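PDB 6WCD: DNA-(apurinic or apyrimidinic site) endonuclease 2 from Xenopus laevis, which resects DNA from 3' ends as a metal-dependent exonuclease and weakly incises abasic sites in base excision repair, here through its catalytic domain. Local coordinates for residues G84-F89 against S112-G117; H177-G182 against R279-S284; D273-N278 against V303-K308. All blocks are in the same frame, centred on the assembly; numbering follows the deposited sequence.

Interaction 1: residues G84-F89 against S112-G117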
loop_
_atom_site.group_PDB
_atom_site.type_symbol
_atom_site.label_atom_id
_atom_site.label_comp_id
_atom_site.label_asym_id
_atom_site.label_seq_id
_atom_site.Cartn_x
_atom_site.Cartn_y
_atom_site.Cartn_z
ATOM N N GLY A 84 -10.554 2.975 1.854
ATOM C CA GLY A 84 -10.368 3.907 2.927
ATOM C C GLY A 84 -9.985 3.201 4.207
ATOM O O GLY A 84 -9.984 1.982 4.299
ATOM N N LEU A 85 -9.676 4.001 5.211
ATOM C CA LEU A 85 -9.308 3.516 6.544
ATOM C C LEU A 85 -10.379 3.672 7.592
ATOM O O LEU A 85 -10.255 3.036 8.664
ATOM C CB LEU A 85 -8.059 4.254 7.050
ATOM C CG LEU A 85 -6.811 4.049 6.215
ATOM C CD1 LEU A 85 -5.720 4.997 6.644
ATOM C CD2 LEU A 85 -6.326 2.637 6.261
ATOM N N SER A 86 -11.415 4.459 7.349
ATOM C CA SER A 86 -12.373 4.797 8.389
ATOM C C SER A 86 -13.753 4.191 8.218
ATOM O O SER A 86 -14.544 4.261 9.166
ATOM C CB SER A 86 -12.558 6.303 8.494
ATOM O OG SER A 86 -13.365 6.780 7.442
ATOM N N GLY A 87 -14.089 3.655 7.063
ATOM C CA GLY A 87 -15.444 3.127 6.900
ATOM C C GLY A 87 -16.449 4.065 6.266
ATOM O O GLY A 87 -17.530 3.609 5.872
ATOM N N VAL A 88 -16.137 5.355 6.130
ATOM C CA VAL A 88 -17.154 6.285 5.656
ATOM C C VAL A 88 -17.520 6.049 4.189
ATOM O O VAL A 88 -18.635 6.379 3.773
ATOM C CB VAL A 88 -16.706 7.740 5.922
ATOM C CG1 VAL A 88 -16.530 7.964 7.431
ATOM C CG2 VAL A 88 -15.438 8.052 5.184
ATOM N N PHE A 89 -16.635 5.488 3.377
ATOM C CA PHE A 89 -16.959 5.206 1.983
ATOM C C PHE A 89 -17.197 3.719 1.751
ATOM O O PHE A 89 -16.855 3.176 0.699
ATOM C CB PHE A 89 -15.866 5.733 1.054
ATOM C CG PHE A 89 -15.743 7.225 1.082
ATOM C CD1 PHE A 89 -16.724 8.019 0.521
ATOM C CD2 PHE A 89 -14.657 7.835 1.677
ATOM C CE1 PHE A 89 -16.623 9.398 0.551
ATOM C CE2 PHE A 89 -14.550 9.206 1.714
ATOM C CZ PHE A 89 -15.536 9.992 1.151
ATOM N N SER A 112 -12.533 13.572 5.261
ATOM C CA SER A 112 -11.401 14.235 4.618
ATOM C C SER A 112 -10.212 13.326 4.481
ATOM O O SER A 112 -9.512 13.368 3.464
ATOM C CB SER A 112 -10.982 15.451 5.405
ATOM O OG SER A 112 -11.990 16.421 5.356
ATOM N N LEU A 113 -9.952 12.496 5.505
ATOM C CA LEU A 113 -8.813 11.595 5.470
ATOM C C LEU A 113 -9.012 10.474 4.484
ATOM O O LEU A 113 -8.029 9.880 4.033
ATOM C CB LEU A 113 -8.553 11.053 6.884
ATOM C CG LEU A 113 -8.014 12.031 7.882
ATOM C CD1 LEU A 113 -8.141 11.577 9.311
ATOM C CD2 LEU A 113 -6.535 12.350 7.517
ATOM N N ASP A 114 -10.267 10.110 4.157
ATOM C CA ASP A 114 -10.552 9.006 3.270
ATOM C C ASP A 114 -10.950 9.393 1.847
ATOM O O ASP A 114 -10.983 8.517 0.976
ATOM C CB ASP A 114 -11.665 8.128 3.870
ATOM C CG ASP A 114 -11.116 6.973 4.641
ATOM O OD1 ASP A 114 -9.875 6.763 4.665
ATOM O OD2 ASP A 114 -11.966 6.237 5.206
ATOM N N GLN A 115 -11.100 10.683 1.546
ATOM C CA GLN A 115 -11.623 11.068 0.243
ATOM C C GLN A 115 -10.556 11.301 -0.819
ATOM O O GLN A 115 -10.893 11.785 -1.904
ATOM C CB GLN A 115 -12.480 12.334 0.375
ATOM C CG GLN A 115 -11.692 13.550 0.705
ATOM C CD GLN A 115 -12.540 14.806 0.843
ATOM O OE1 GLN A 115 -13.773 14.772 0.733
ATOM N NE2 GLN A 115 -11.884 15.927 1.118
ATOM N N GLU A 116 -9.291 11.048 -0.545
ATOM C CA GLU A 116 -8.241 11.331 -1.509
ATOM C C GLU A 116 -7.678 10.072 -2.173
ATOM O O GLU A 116 -6.640 10.128 -2.832
ATOM C CB GLU A 116 -7.099 12.116 -0.847
ATOM C CG GLU A 116 -7.534 13.482 -0.376
ATOM C CD GLU A 116 -6.404 14.390 0.125
ATOM O OE1 GLU A 116 -5.184 14.021 0.074
ATOM O OE2 GLU A 116 -6.760 15.513 0.614
ATOM N N GLY A 117 -8.376 8.961 -2.060
ATOM C CA GLY A 117 -7.935 7.755 -2.757
ATOM C C GLY A 117 -6.620 7.204 -2.258
ATOM O O GLY A 117 -5.765 6.811 -3.057
HETATM O O HOH W 1 -13.845 4.613 4.029
#

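Interaction 2: residues H177-G182 against R279-S284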
loop_
_atom_site.group_PDB
_atom_site.type_symbol
_atom_site.label_atom_id
_atom_site.label_comp_id
_atom_site.label_asym_id
_atom_site.label_seq_id
_atom_site.Cartn_x
_atom_site.Cartn_y
_atom_site.Cartn_z
ATOM N N HIS A 177 -3.744 -11.913 10.396
ATOM C CA HIS A 177 -2.515 -11.222 10.044
ATOM C C HIS A 177 -2.819 -9.984 9.218
ATOM O O HIS A 177 -3.861 -9.886 8.555
ATOM C CB HIS A 177 -1.604 -12.129 9.250
ATOM C CG HIS A 177 -1.245 -13.380 9.979
ATOM N ND1 HIS A 177 -0.382 -13.389 11.048
ATOM C CD2 HIS A 177 -1.669 -14.656 9.814
ATOM C CE1 HIS A 177 -0.277 -14.622 11.514
ATOM N NE2 HIS A 177 -1.050 -15.416 10.780
ATOM N N VAL A 178 -1.881 -9.044 9.265
ATOM C CA VAL A 178 -2.002 -7.758 8.577
ATOM C C VAL A 178 -0.683 -7.386 7.913
ATOM O O VAL A 178 0.376 -7.418 8.544
ATOM C CB VAL A 178 -2.457 -6.610 9.509
ATOM C CG1 VAL A 178 -2.495 -5.254 8.772
ATOM C CG2 VAL A 178 -3.799 -6.924 10.127
ATOM N N ILE A 179 -0.758 -7.007 6.635
ATOM C CA ILE A 179 0.348 -6.365 5.935
ATOM C C ILE A 179 -0.067 -4.946 5.612
ATOM O O ILE A 179 -1.185 -4.722 5.142
ATOM C CB ILE A 179 0.720 -7.116 4.652
ATOM C CG1 ILE A 179 1.471 -8.363 4.962
ATOM C CG2 ILE A 179 1.533 -6.204 3.720
ATOM C CD1 ILE A 179 1.669 -9.290 3.722
ATOM N N ILE A 180 0.796 -3.993 5.903
ATOM C CA ILE A 180 0.647 -2.597 5.479
ATOM C C ILE A 180 1.746 -2.374 4.469
ATOM O O ILE A 180 2.931 -2.538 4.800
ATOM C CB ILE A 180 0.764 -1.600 6.615
ATOM C CG1 ILE A 180 -0.267 -1.850 7.699
ATOM C CG2 ILE A 180 0.581 -0.165 6.023
ATOM C CD1 ILE A 180 0.042 -1.156 8.975
ATOM N N LEU A 181 1.403 -2.005 3.244
ATOM C CA LEU A 181 2.428 -1.722 2.271
ATOM C C LEU A 181 2.137 -0.481 1.494
ATOM O O LEU A 181 0.980 -0.045 1.384
ATOM C CB LEU A 181 2.630 -2.902 1.370
ATOM C CG LEU A 181 1.545 -3.260 0.380
ATOM C CD1 LEU A 181 1.906 -4.605 -0.231
ATOM C CD2 LEU A 181 0.218 -3.421 0.926
ATOM N N GLY A 182 3.183 0.135 1.019
ATOM C CA GLY A 182 3.005 1.273 0.154
ATOM C C GLY A 182 3.971 2.354 0.496
ATOM O O GLY A 182 5.048 2.108 1.034
ATOM N N ARG A 279 4.288 -9.069 13.614
ATOM C CA ARG A 279 5.482 -9.822 14.005
ATOM C C ARG A 279 5.357 -11.293 13.638
ATOM O O ARG A 279 6.268 -11.869 13.018
ATOM C CB ARG A 279 5.745 -9.659 15.494
ATOM C CG ARG A 279 6.040 -8.204 15.914
ATOM C CD ARG A 279 6.700 -8.225 17.288
ATOM N NE ARG A 279 6.970 -6.904 17.845
ATOM C CZ ARG A 279 8.019 -6.617 18.623
ATOM N NH1 ARG A 279 8.924 -7.534 18.916
ATOM N NH2 ARG A 279 8.173 -5.385 19.108
ATOM N N GLU A 280 4.245 -11.937 14.024
ATOM C CA GLU A 280 4.129 -13.374 13.805
ATOM C C GLU A 280 4.157 -13.736 12.316
ATOM O O GLU A 280 4.725 -14.771 11.922
ATOM C CB GLU A 280 2.852 -13.906 14.461
ATOM C CG GLU A 280 2.806 -15.419 14.539
ATOM C CD GLU A 280 1.489 -15.949 15.088
ATOM O OE1 GLU A 280 1.015 -16.999 14.598
ATOM O OE2 GLU A 280 0.932 -15.316 16.009
ATOM N N LEU A 281 3.513 -12.945 11.480
ATOM C CA LEU A 281 3.510 -13.179 10.039
ATOM C C LEU A 281 4.896 -13.110 9.456
ATOM O O LEU A 281 5.299 -13.988 8.687
ATOM C CB LEU A 281 2.614 -12.133 9.366
ATOM C CG LEU A 281 2.459 -12.270 7.849
ATOM C CD1 LEU A 281 1.670 -13.549 7.474
ATOM C CD2 LEU A 281 1.823 -10.975 7.271
ATOM N N VAL A 282 5.650 -12.076 9.784
ATOM C CA VAL A 282 6.988 -11.932 9.224
ATOM C C VAL A 282 7.893 -13.075 9.702
ATOM O O VAL A 282 8.625 -13.665 8.914
ATOM C CB VAL A 282 7.560 -10.543 9.557
ATOM C CG1 VAL A 282 9.021 -10.396 9.105
ATOM C CG2 VAL A 282 6.720 -9.491 8.927
ATOM N N GLU A 283 7.862 -13.396 11.004
ATOM C CA GLU A 283 8.732 -14.428 11.570
ATOM C C GLU A 283 8.388 -15.807 11.033
ATOM O O GLU A 283 9.289 -16.634 10.847
ATOM C CB GLU A 283 8.622 -14.434 13.090
ATOM C CG GLU A 283 9.203 -13.211 13.756
ATOM C CD GLU A 283 8.924 -13.154 15.274
ATOM O OE1 GLU A 283 8.091 -13.947 15.766
ATOM O OE2 GLU A 283 9.524 -12.305 15.962
ATOM N N SER A 284 7.107 -16.105 10.853
ATOM C CA SER A 284 6.726 -17.483 10.514
ATOM C C SER A 284 6.401 -17.699 9.042
ATOM O O SER A 284 6.490 -18.856 8.592
ATOM C CB SER A 284 5.518 -17.926 11.327
ATOM O OG SER A 284 5.837 -17.885 12.699
#

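Interaction 3: residues D273-N278 against V303-K308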
loop_
_atom_site.group_PDB
_atom_site.type_symbol
_atom_site.label_atom_id
_atom_site.label_comp_id
_atom_site.label_asym_id
_atom_site.label_seq_id
_atom_site.Cartn_x
_atom_site.Cartn_y
_atom_site.Cartn_z
ATOM N N ASP A 273 9.241 3.283 0.736
ATOM C CA ASP A 273 8.279 2.243 0.382
ATOM C C ASP A 273 8.578 0.990 1.189
ATOM O O ASP A 273 9.715 0.501 1.230
ATOM C CB ASP A 273 8.406 1.999 -1.100
ATOM C CG ASP A 273 8.070 3.253 -1.909
ATOM O OD1 ASP A 273 6.832 3.596 -2.012
ATOM O OD2 ASP A 273 8.983 3.950 -2.426
ATOM N N TYR A 274 7.545 0.466 1.822
ATOM C CA TYR A 274 7.649 -0.566 2.810
ATOM C C TYR A 274 6.663 -1.676 2.578
ATOM O O TYR A 274 5.586 -1.495 2.010
ATOM C CB TYR A 274 7.355 -0.005 4.214
ATOM C CG TYR A 274 8.241 1.088 4.703
ATOM C CD1 TYR A 274 9.223 0.826 5.615
ATOM C CD2 TYR A 274 8.023 2.396 4.358
ATOM C CE1 TYR A 274 10.004 1.821 6.155
ATOM C CE2 TYR A 274 8.822 3.390 4.849
ATOM C CZ TYR A 274 9.783 3.115 5.764
ATOM O OH TYR A 274 10.575 4.087 6.338
ATOM N N ILE A 275 7.038 -2.875 3.095
ATOM C CA ILE A 275 6.106 -3.980 3.323
ATOM C C ILE A 275 6.193 -4.298 4.802
ATOM O O ILE A 275 7.175 -4.883 5.286
ATOM C CB ILE A 275 6.393 -5.207 2.437
ATOM C CG1 ILE A 275 6.272 -4.789 0.980
ATOM C CG2 ILE A 275 5.455 -6.335 2.826
ATOM C CD1 ILE A 275 6.697 -5.864 -0.022
ATOM N N LEU A 276 5.202 -3.857 5.564
ATOM C CA LEU A 276 5.162 -4.058 7.008
ATOM C C LEU A 276 4.232 -5.214 7.297
ATOM O O LEU A 276 3.215 -5.388 6.633
ATOM C CB LEU A 276 4.647 -2.783 7.710
ATOM C CG LEU A 276 5.331 -1.481 7.324
ATOM C CD1 LEU A 276 4.572 -0.385 8.074
ATOM C CD2 LEU A 276 6.799 -1.508 7.603
ATOM N N GLY A 277 4.598 -6.072 8.230
ATOM C CA GLY A 277 3.719 -7.174 8.597
ATOM C C GLY A 277 3.701 -7.320 10.098
ATOM O O GLY A 277 4.649 -6.957 10.785
ATOM N N ASN A 278 2.633 -7.908 10.615
ATOM C CA ASN A 278 2.665 -8.160 12.045
ATOM C C ASN A 278 3.789 -9.151 12.382
ATOM O O ASN A 278 4.183 -9.987 11.544
ATOM C CB ASN A 278 1.314 -8.658 12.551
ATOM C CG ASN A 278 0.845 -9.906 11.836
ATOM O OD1 ASN A 278 0.446 -9.834 10.670
ATOM N ND2 ASN A 278 0.809 -11.021 12.555
ATOM N N VAL A 303 8.948 -2.678 -4.310
ATOM C CA VAL A 303 9.424 -3.587 -3.271
ATOM C C VAL A 303 8.583 -4.867 -3.342
ATOM O O VAL A 303 7.447 -4.861 -3.817
ATOM C CB VAL A 303 9.373 -2.960 -1.882
ATOM C CG1 VAL A 303 10.285 -1.729 -1.842
ATOM C CG2 VAL A 303 7.971 -2.488 -1.509
ATOM N N LYS A 304 9.182 -5.990 -2.952
ATOM C CA LYS A 304 8.541 -7.289 -3.148
ATOM C C LYS A 304 8.823 -8.192 -1.964
ATOM O O LYS A 304 9.953 -8.267 -1.478
ATOM C CB LYS A 304 9.034 -7.925 -4.454
ATOM C CG LYS A 304 8.383 -9.247 -4.824
ATOM C CD LYS A 304 8.750 -9.630 -6.270
ATOM C CE LYS A 304 8.083 -10.892 -6.643
ATOM N NZ LYS A 304 8.453 -11.141 -8.088
ATOM N N ALA A 305 7.799 -8.908 -1.513
ATOM C CA ALA A 305 7.958 -9.913 -0.484
ATOM C C ALA A 305 7.575 -11.291 -1.001
ATOM O O ALA A 305 6.689 -11.435 -1.869
ATOM C CB ALA A 305 7.137 -9.602 0.737
ATOM N N PHE A 306 8.234 -12.276 -0.416
ATOM C CA PHE A 306 8.135 -13.697 -0.785
ATOM C C PHE A 306 7.688 -14.388 0.488
ATOM O O PHE A 306 8.337 -14.259 1.527
ATOM C CB PHE A 306 9.485 -14.254 -1.263
ATOM C CG PHE A 306 10.029 -13.550 -2.491
ATOM C CD1 PHE A 306 10.715 -12.346 -2.378
ATOM C CD2 PHE A 306 9.904 -14.103 -3.753
ATOM C CE1 PHE A 306 11.179 -11.724 -3.505
ATOM C CE2 PHE A 306 10.412 -13.488 -4.855
ATOM C CZ PHE A 306 11.069 -12.271 -4.703
ATOM N N MET A 307 6.581 -15.122 0.414
ATOM C CA MET A 307 5.988 -15.744 1.589
ATOM C C MET A 307 5.692 -17.222 1.320
ATOM O O MET A 307 5.446 -17.620 0.186
ATOM C CB MET A 307 4.702 -14.984 1.943
ATOM C CG MET A 307 4.942 -13.454 2.068
ATOM S SD MET A 307 3.376 -12.532 2.122
ATOM C CE MET A 307 2.711 -13.155 3.670
ATOM N N LYS A 308 5.699 -17.996 2.367
ATOM C CA LYS A 308 5.509 -19.442 2.258
ATOM C C LYS A 308 4.045 -19.831 2.437
ATOM O O LYS A 308 3.689 -20.987 2.111
ATOM C CB LYS A 308 6.428 -20.188 3.220
ATOM C CG LYS A 308 6.067 -20.008 4.628
ATOM C CD LYS A 308 7.081 -20.588 5.616
ATOM C CE LYS A 308 8.355 -19.771 5.663
ATOM N NZ LYS A 308 9.263 -20.230 6.786
#

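Interaction 1: residues G84-F89 against S112-G117
The Phe89 ring, poorly ordered and so less certain in its contacts, lies beside Asp114, its plane 46° from that of the carboxylate, which turns to the loop. At the ring's edge, in its plane, sits Asp114 CB, 3.7 Å from Phe89 CD2. Phe89 CE2 also reaches the backbone carbonyl carbon of Asp114, and Phe89 CZ lies 3.9 Å from Gln115 CB. The carboxylate is gripped by the loop backbone on its syn side. Leu85 N gives a nearly straight bond to Asp114 OD1, 2.8 Å long at 174°. Ser86 N reaches Asp114 OD2 at the same distance, 2.8 Å. Ser86 OG donates to that same oxygen from above the carboxylate plane, at 2.7 Å from Asp114 OD2. This approach needs Ser86 OG to stand between the backbone N and the carbonyl carbon, chi1 76°. A water donates to Asp114 OD2 and accepts from Phe89 N, so it ties the far end of the loop to the same acid. Gly84 CA lies 3.4 Å from Asp114 OD1, where a side chain would collide with the carboxylate. Without the Asp114 carboxylate, as with an alanine here, Leu85 N and both Ser86 donors would probably lack their acceptor, and the loop would be likely to move. The loop belongs to a stretch inferred to be a Claspin-like CKB motif. It follows strand 80-83 and closes onto the C-terminal end of helix 107-114, with Leu110 touching Ser86 and Val88. Arg60 makes a cation-pi contact with Phe89, and helix 152-173 packs against Leu85 through Phe160 and Leu163.

Interaction 2: residues H177-G182 against R279-S284
Helix 279-284 runs across strand 177-181 at nearly a right angle, 87° between their directions, with the axes 8.0 Å apart at their closest and His177 nearest to Leu281. Leu281 carries most of the contact. Its CG lies opposite the backbone N, chi1 -178°, which sends the two methyl groups down toward the strand. Leu281 CD1 sits over one face of the His177 ring in a CH-pi contact. Leu281 CD1 is 4.2 Å from the His177 ring centroid, displaced toward the rim, and 3.8 Å from His177 CG. Leu281 CB lies 3.7 Å from His177 ND1. The other methyl, Leu281 CD2, turns to Ile179, two residues on, and meets Ile179 CG1 at 3.5 Å, the two side chains crossing at about a right angle. The same methyl, Leu281 CD2, is 4.0 Å from Val178 O.

Strand 177-181 is an inner strand of one sheet of the beta sandwich of the DNase I-like fold, to which the AP/ExoA nucleases belong. It lies between strands 133-142 and 269-278, and the short helix begins directly after strand 269-278. Leu136 of strand 133-142 touches both His177 and Leu281.

Glu280 comes to the edge of the imidazole, near its plane. Glu280 OE1 is 4.1 Å from His177 CE1, and the carboxylate stands almost perpendicular to the ring, 87° apart. The ring is held at both nitrogens by residues beyond the two segments. His177 NE2 is hydrogen-bonded to Glu134 OE1, and His177 ND1 to Asn278 ND2, at the N-cap of the helix. These two bonds fix the rotation of the imidazole and keep one face turned to Leu281.

Interaction 3: residues D273-N278 against V303-K308
Apolar packing makes up most of the contact between Ile275 and Val303, with Ala305 beside them. Ile275 CG1 meets Val303 CG2 at 3.8 Å, and the two side chains slide past each other in opposite directions. Ile275 CD1 extends further along the partner strand to Ala305 CB, also at 3.8 Å. It gets there because Ile275 CG1 lies anti to the carbonyl carbon, chi1 -60°, and the chain beyond it is extended, chi2 173°.

Side chain against backbone is the second kind. The same Ile275 CD1 rests on the peptide between Lys304 and Ala305, 3.6 Å from Ala305 N. Val303 CG1 lies 3.8 Å from Asp273 O.

The strands face each other across the sandwich of the DNase I-like fold. Strand 273-278 is in one sheet and strand 303-307 in the other, their axes 7.3 Å apart and 25° from parallel. Ile179 and Leu181 of strand 177-181 also touch Ile275, while Ile3 of strand 2-7 and Phe286 of strand 286-291 touch Ala305.

Polar bonds leave the interface at the Asp273 end. The Asp273 carboxylate leads away from Val303, and its OD2 is hydrogen-bonded to Thr255 OG1 and to His300 ND1. By similarity, Asp273 is important for catalytic activity and His300 interacts with the DNA substrate.

How the interactions relate
From the N terminus, interaction 1 comes first: it ties the start of the loop after strand 80-83 to the end of helix 107-114, closing the 22 residues between. It is complete before the other two open, and its centre lies about 23 Å from that of interaction 2 and 24 Å from that of interaction 3. Interaction 2 then bridges a long excursion from strand 177-181 to helix 279-285. Interaction 3 opens inside it at strand 269-278 and closes later at strand 303-307, so the two cross. They also touch, since strands 177-181 and 269-278 are antiparallel neighbours. Interaction 2 ties a helix to one sheet; interaction 3 ties that sheet to the other.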